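Local atomic coordinates of maquette-3 (PDB entry 6Z0C), a protein that has no known natural function but serves as an artificial four-helix bundle, apparently built to test how charged networks buried in a hydrophobic core affect stability. Residues 112-126 against 173-187. Sequence-based numbering, arbitrary orientation.
Sequences QQLAQKIQQLLQKFQ and LQLVQKAQQLVQKLQ
Gln180 NE2 donates to Gln126 OE1 at 2.7 Å, the one direct hydrogen bond between the side chains of 112-126 and 173-187. Its N-H points fairly straight at the oxygen (158°), which lies close to the amide plane of Gln180, while on the acceptor side the donor is tilted 29° from the carbonyl plane. At the other branch of the same amide, Gln180 OE1 accepts from a water 2.7 Å away, which in turn takes a weak bond from Gln119 NE2; glutamine suits this border because one amide can donate to one neighbour and accept from another. Gln126 reaches across on an extended chain, its CG anti to the backbone N, a knob in the hole formed by Leu173, Val176, Gln177 and Gln180. Its aliphatic part covers Val176 CG1 and meets Leu173 CD2.

Beneath this polar edge the contact turns apolar. Leu122 CD1 lies 3.5 Å from Val183 CG2 as the two side chains run past each other in opposite directions, and both its methyls rest on Ala179 CB. Compact, branched Val183 fills the hole between Ala115, Ile118, Gln119 and Leu122. Val176 CG2 sits 3.3 Å from Phe125 CD2, approaching the ring obliquely; that ring also reaches Ile28 of helix 4-48. Small Ala115 lets the bent side chain of Gln187 lie over its CB, with NE2 3.4 Å away. The axes of 112-126 and 173-187 come within 9.8 Å of each other at 161°; this, with knobs-into-holes packing under a glutamine seam, is characteristic of neighbouring antiparallel helices in a four-helix bundle.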
# COMPACT_ATOMS: atom_id res chain seq x y z
N GLN A 112 0.67 -6.27 -21.34
CA GLN A 112 0.08 -7.27 -20.41
C GLN A 112 1.13 -7.70 -19.38
O GLN A 112 0.77 -7.86 -18.20
CB GLN A 112 -0.50 -8.44 -21.21
CG GLN A 112 -1.75 -8.05 -21.98
CD GLN A 112 -2.38 -9.22 -22.68
OE1 GLN A 112 -1.71 -9.99 -23.37
NE2 GLN A 112 -3.68 -9.37 -22.51
N GLN A 113 2.39 -7.85 -19.80
CA GLN A 113 3.54 -8.17 -18.90
C GLN A 113 3.68 -7.06 -17.85
O GLN A 113 3.86 -7.40 -16.66
CB GLN A 113 4.83 -8.34 -19.70
CG GLN A 113 4.93 -9.66 -20.45
CD GLN A 113 5.98 -9.62 -21.52
OE1 GLN A 113 6.92 -8.83 -21.47
NE2 GLN A 113 5.83 -10.48 -22.52
N LEU A 114 3.61 -5.79 -18.25
CA LEU A 114 3.74 -4.64 -17.32
C LEU A 114 2.54 -4.62 -16.36
O LEU A 114 2.75 -4.51 -15.15
CB LEU A 114 3.84 -3.34 -18.12
CG LEU A 114 5.20 -3.12 -18.78
CD1 LEU A 114 5.12 -2.00 -19.81
CD2 LEU A 114 6.27 -2.82 -17.74
N ALA A 115 1.32 -4.75 -16.88
CA ALA A 115 0.07 -4.70 -16.08
C ALA A 115 0.07 -5.86 -15.06
O ALA A 115 -0.40 -5.63 -13.93
CB ALA A 115 -1.13 -4.73 -16.98
N GLN A 116 0.58 -7.03 -15.44
CA GLN A 116 0.66 -8.22 -14.54
C GLN A 116 1.71 -7.99 -13.44
O GLN A 116 1.44 -8.37 -12.29
CB GLN A 116 0.96 -9.50 -15.32
CG GLN A 116 -0.30 -10.18 -15.86
CD GLN A 116 -1.20 -10.68 -14.76
OE1 GLN A 116 -0.76 -11.15 -13.72
NE2 GLN A 116 -2.50 -10.57 -14.98
N LYS A 117 2.86 -7.40 -13.79
CA LYS A 117 3.92 -7.06 -12.80
C LYS A 117 3.34 -6.10 -11.76
O LYS A 117 3.55 -6.33 -10.56
CB LYS A 117 5.15 -6.47 -13.49
CG LYS A 117 6.04 -7.48 -14.19
CD LYS A 117 7.28 -6.88 -14.81
CE LYS A 117 8.09 -7.87 -15.62
NZ LYS A 117 9.36 -7.27 -16.10
N ILE A 118 2.61 -5.08 -12.21
CA ILE A 118 1.97 -4.07 -11.31
C ILE A 118 0.97 -4.81 -10.41
O ILE A 118 1.04 -4.62 -9.19
CB ILE A 118 1.32 -2.92 -12.11
CG1 ILE A 118 2.37 -2.08 -12.85
CG2 ILE A 118 0.45 -2.05 -11.20
CD1 ILE A 118 1.80 -1.08 -13.83
N GLN A 119 0.10 -5.64 -10.99
CA GLN A 119 -0.90 -6.45 -10.24
C GLN A 119 -0.20 -7.27 -9.15
O GLN A 119 -0.70 -7.27 -8.00
CB GLN A 119 -1.70 -7.34 -11.20
CG GLN A 119 -2.65 -8.30 -10.50
CD GLN A 119 -3.62 -8.94 -11.45
OE1 GLN A 119 -3.55 -8.77 -12.67
NE2 GLN A 119 -4.56 -9.69 -10.90
N GLN A 120 0.90 -7.95 -9.48
CA GLN A 120 1.68 -8.81 -8.55
C GLN A 120 2.26 -7.95 -7.41
O GLN A 120 2.22 -8.42 -6.25
CB GLN A 120 2.76 -9.59 -9.30
CG GLN A 120 2.20 -10.73 -10.14
CD GLN A 120 3.21 -11.35 -11.07
OE1 GLN A 120 4.24 -10.77 -11.39
NE2 GLN A 120 2.90 -12.56 -11.54
N LEU A 121 2.78 -6.75 -7.72
CA LEU A 121 3.30 -5.79 -6.70
C LEU A 121 2.17 -5.40 -5.73
O LEU A 121 2.42 -5.37 -4.52
CB LEU A 121 3.87 -4.54 -7.38
CG LEU A 121 5.23 -4.69 -8.06
CD1 LEU A 121 5.67 -3.35 -8.63
CD2 LEU A 121 6.29 -5.24 -7.12
N LEU A 122 0.98 -5.10 -6.25
CA LEU A 122 -0.19 -4.65 -5.44
C LEU A 122 -0.70 -5.81 -4.57
O LEU A 122 -1.13 -5.53 -3.43
CB LEU A 122 -1.30 -4.15 -6.36
CG LEU A 122 -0.99 -2.90 -7.18
CD1 LEU A 122 -2.13 -2.60 -8.13
CD2 LEU A 122 -0.69 -1.71 -6.29
N GLN A 123 -0.69 -7.04 -5.08
CA GLN A 123 -1.14 -8.24 -4.33
C GLN A 123 -0.20 -8.46 -3.14
O GLN A 123 -0.71 -8.66 -2.03
CB GLN A 123 -1.27 -9.44 -5.26
CG GLN A 123 -2.51 -9.37 -6.14
CD GLN A 123 -2.60 -10.49 -7.14
OE1 GLN A 123 -1.84 -11.45 -7.12
NE2 GLN A 123 -3.56 -10.37 -8.05
N LYS A 124 1.11 -8.40 -3.37
CA LYS A 124 2.17 -8.49 -2.32
C LYS A 124 1.93 -7.37 -1.30
O LYS A 124 1.89 -7.66 -0.09
CB LYS A 124 3.55 -8.39 -2.98
CG LYS A 124 4.75 -8.31 -2.04
CD LYS A 124 6.04 -7.94 -2.76
CE LYS A 124 7.13 -7.40 -1.86
NZ LYS A 124 8.11 -8.44 -1.48
N PHE A 125 1.76 -6.15 -1.79
CA PHE A 125 1.47 -4.93 -0.99
C PHE A 125 0.28 -5.18 -0.07
O PHE A 125 0.41 -4.96 1.15
CB PHE A 125 1.22 -3.75 -1.94
CG PHE A 125 1.40 -2.39 -1.32
CD1 PHE A 125 2.39 -1.53 -1.78
CD2 PHE A 125 0.60 -1.98 -0.27
CE1 PHE A 125 2.55 -0.28 -1.21
CE2 PHE A 125 0.77 -0.72 0.30
CZ PHE A 125 1.75 0.12 -0.17
N GLN A 126 -0.85 -5.63 -0.62
CA GLN A 126 -2.10 -5.88 0.15
C GLN A 126 -1.83 -6.92 1.25
O GLN A 126 -2.25 -6.67 2.40
CB GLN A 126 -3.25 -6.34 -0.76
CG GLN A 126 -4.50 -6.75 0.02
CD GLN A 126 -5.74 -6.88 -0.83
OE1 GLN A 126 -5.69 -6.85 -2.05
NE2 GLN A 126 -6.88 -7.05 -0.17
N LEU A 173 -5.16 -0.07 3.01
CA LEU A 173 -5.73 -1.28 2.34
C LEU A 173 -6.71 -0.83 1.25
O LEU A 173 -6.63 -1.38 0.14
CB LEU A 173 -6.43 -2.19 3.35
CG LEU A 173 -5.59 -3.30 3.96
CD1 LEU A 173 -6.43 -4.19 4.86
CD2 LEU A 173 -4.92 -4.15 2.88
N GLN A 174 -7.60 0.12 1.54
CA GLN A 174 -8.62 0.62 0.57
C GLN A 174 -7.93 1.22 -0.66
O GLN A 174 -8.42 0.98 -1.78
CB GLN A 174 -9.54 1.64 1.23
CG GLN A 174 -10.48 1.02 2.26
CD GLN A 174 -11.31 2.05 2.98
OE1 GLN A 174 -12.09 2.78 2.37
NE2 GLN A 174 -11.16 2.11 4.29
N LEU A 175 -6.85 1.99 -0.48
CA LEU A 175 -6.11 2.62 -1.61
C LEU A 175 -5.50 1.52 -2.48
O LEU A 175 -5.53 1.67 -3.71
CB LEU A 175 -5.04 3.58 -1.08
CG LEU A 175 -5.55 4.77 -0.27
CD1 LEU A 175 -4.40 5.70 0.10
CD2 LEU A 175 -6.63 5.55 -1.01
N VAL A 176 -4.98 0.44 -1.88
CA VAL A 176 -4.34 -0.68 -2.62
C VAL A 176 -5.43 -1.43 -3.40
O VAL A 176 -5.16 -1.89 -4.52
CB VAL A 176 -3.55 -1.62 -1.69
CG1 VAL A 176 -2.97 -2.80 -2.44
CG2 VAL A 176 -2.44 -0.87 -0.96
N GLN A 177 -6.62 -1.54 -2.81
CA GLN A 177 -7.80 -2.18 -3.45
C GLN A 177 -8.25 -1.31 -4.63
O GLN A 177 -8.54 -1.88 -5.70
CB GLN A 177 -8.86 -2.44 -2.38
CG GLN A 177 -8.45 -3.54 -1.39
CD GLN A 177 -9.17 -3.50 -0.07
OE1 GLN A 177 -9.94 -2.58 0.22
NE2 GLN A 177 -8.93 -4.50 0.77
N LYS A 178 -8.24 0.03 -4.48
CA LYS A 178 -8.54 0.98 -5.58
C LYS A 178 -7.51 0.81 -6.70
O LYS A 178 -7.90 0.86 -7.88
CB LYS A 178 -8.56 2.43 -5.09
CG LYS A 178 -9.79 2.83 -4.29
CD LYS A 178 -9.87 4.32 -4.02
CE LYS A 178 -11.06 4.70 -3.17
NZ LYS A 178 -10.95 6.10 -2.70
N ALA A 179 -6.24 0.64 -6.35
CA ALA A 179 -5.13 0.46 -7.32
C ALA A 179 -5.40 -0.81 -8.15
O ALA A 179 -5.20 -0.76 -9.38
CB ALA A 179 -3.81 0.39 -6.61
N GLN A 180 -5.86 -1.89 -7.51
CA GLN A 180 -6.14 -3.17 -8.20
C GLN A 180 -7.33 -2.99 -9.16
O GLN A 180 -7.29 -3.60 -10.24
CB GLN A 180 -6.30 -4.30 -7.19
CG GLN A 180 -4.98 -4.67 -6.53
CD GLN A 180 -5.11 -5.76 -5.48
OE1 GLN A 180 -5.33 -6.92 -5.80
NE2 GLN A 180 -4.96 -5.38 -4.22
N GLN A 181 -8.30 -2.14 -8.81
CA GLN A 181 -9.41 -1.75 -9.73
C GLN A 181 -8.84 -1.04 -10.96
O GLN A 181 -9.29 -1.34 -12.08
CB GLN A 181 -10.39 -0.77 -9.08
CG GLN A 181 -11.48 -1.43 -8.25
CD GLN A 181 -12.36 -0.39 -7.61
OE1 GLN A 181 -12.13 0.03 -6.48
NE2 GLN A 181 -13.35 0.08 -8.35
N LEU A 182 -7.92 -0.10 -10.76
CA LEU A 182 -7.34 0.71 -11.86
C LEU A 182 -6.54 -0.21 -12.80
O LEU A 182 -6.58 0.04 -14.02
CB LEU A 182 -6.46 1.83 -11.29
CG LEU A 182 -7.22 2.98 -10.64
CD1 LEU A 182 -6.25 4.04 -10.14
CD2 LEU A 182 -8.22 3.60 -11.61
N VAL A 183 -5.85 -1.22 -12.27
CA VAL A 183 -5.09 -2.21 -13.09
C VAL A 183 -6.08 -2.90 -14.04
O VAL A 183 -5.76 -3.02 -15.23
CB VAL A 183 -4.34 -3.24 -12.23
CG1 VAL A 183 -3.88 -4.44 -13.06
CG2 VAL A 183 -3.15 -2.62 -11.52
N GLN A 184 -7.23 -3.33 -13.53
CA GLN A 184 -8.27 -4.03 -14.34
C GLN A 184 -8.81 -3.07 -15.41
O GLN A 184 -8.95 -3.51 -16.56
CB GLN A 184 -9.37 -4.58 -13.44
CG GLN A 184 -8.91 -5.72 -12.55
CD GLN A 184 -8.23 -6.82 -13.32
OE1 GLN A 184 -8.65 -7.19 -14.42
NE2 GLN A 184 -7.17 -7.36 -12.75
N LYS A 185 -9.11 -1.82 -15.04
CA LYS A 185 -9.61 -0.79 -16.00
C LYS A 185 -8.55 -0.54 -17.09
O LYS A 185 -8.94 -0.44 -18.26
CB LYS A 185 -9.95 0.52 -15.29
CG LYS A 185 -11.13 0.44 -14.34
CD LYS A 185 -11.56 1.79 -13.81
CE LYS A 185 -12.79 1.73 -12.93
NZ LYS A 185 -13.97 1.22 -13.67
N LEU A 186 -7.27 -0.45 -16.72
CA LEU A 186 -6.17 -0.23 -17.70
C LEU A 186 -6.10 -1.44 -18.65
O LEU A 186 -5.93 -1.21 -19.85
CB LEU A 186 -4.86 0.02 -16.95
CG LEU A 186 -4.70 1.44 -16.42
CD1 LEU A 186 -3.57 1.53 -15.40
CD2 LEU A 186 -4.45 2.42 -17.56
N GLN A 187 -6.26 -2.66 -18.13
CA GLN A 187 -6.27 -3.91 -18.95
C GLN A 187 -7.47 -3.89 -19.91
O GLN A 187 -7.30 -4.33 -21.06
CB GLN A 187 -6.31 -5.15 -18.05
CG GLN A 187 -4.99 -5.44 -17.34
CD GLN A 187 -4.12 -6.43 -18.08
OE1 GLN A 187 -4.05 -6.45 -19.31
NE2 GLN A 187 -3.43 -7.26 -17.32
O HOH W 1 -4.93 -7.89 -8.29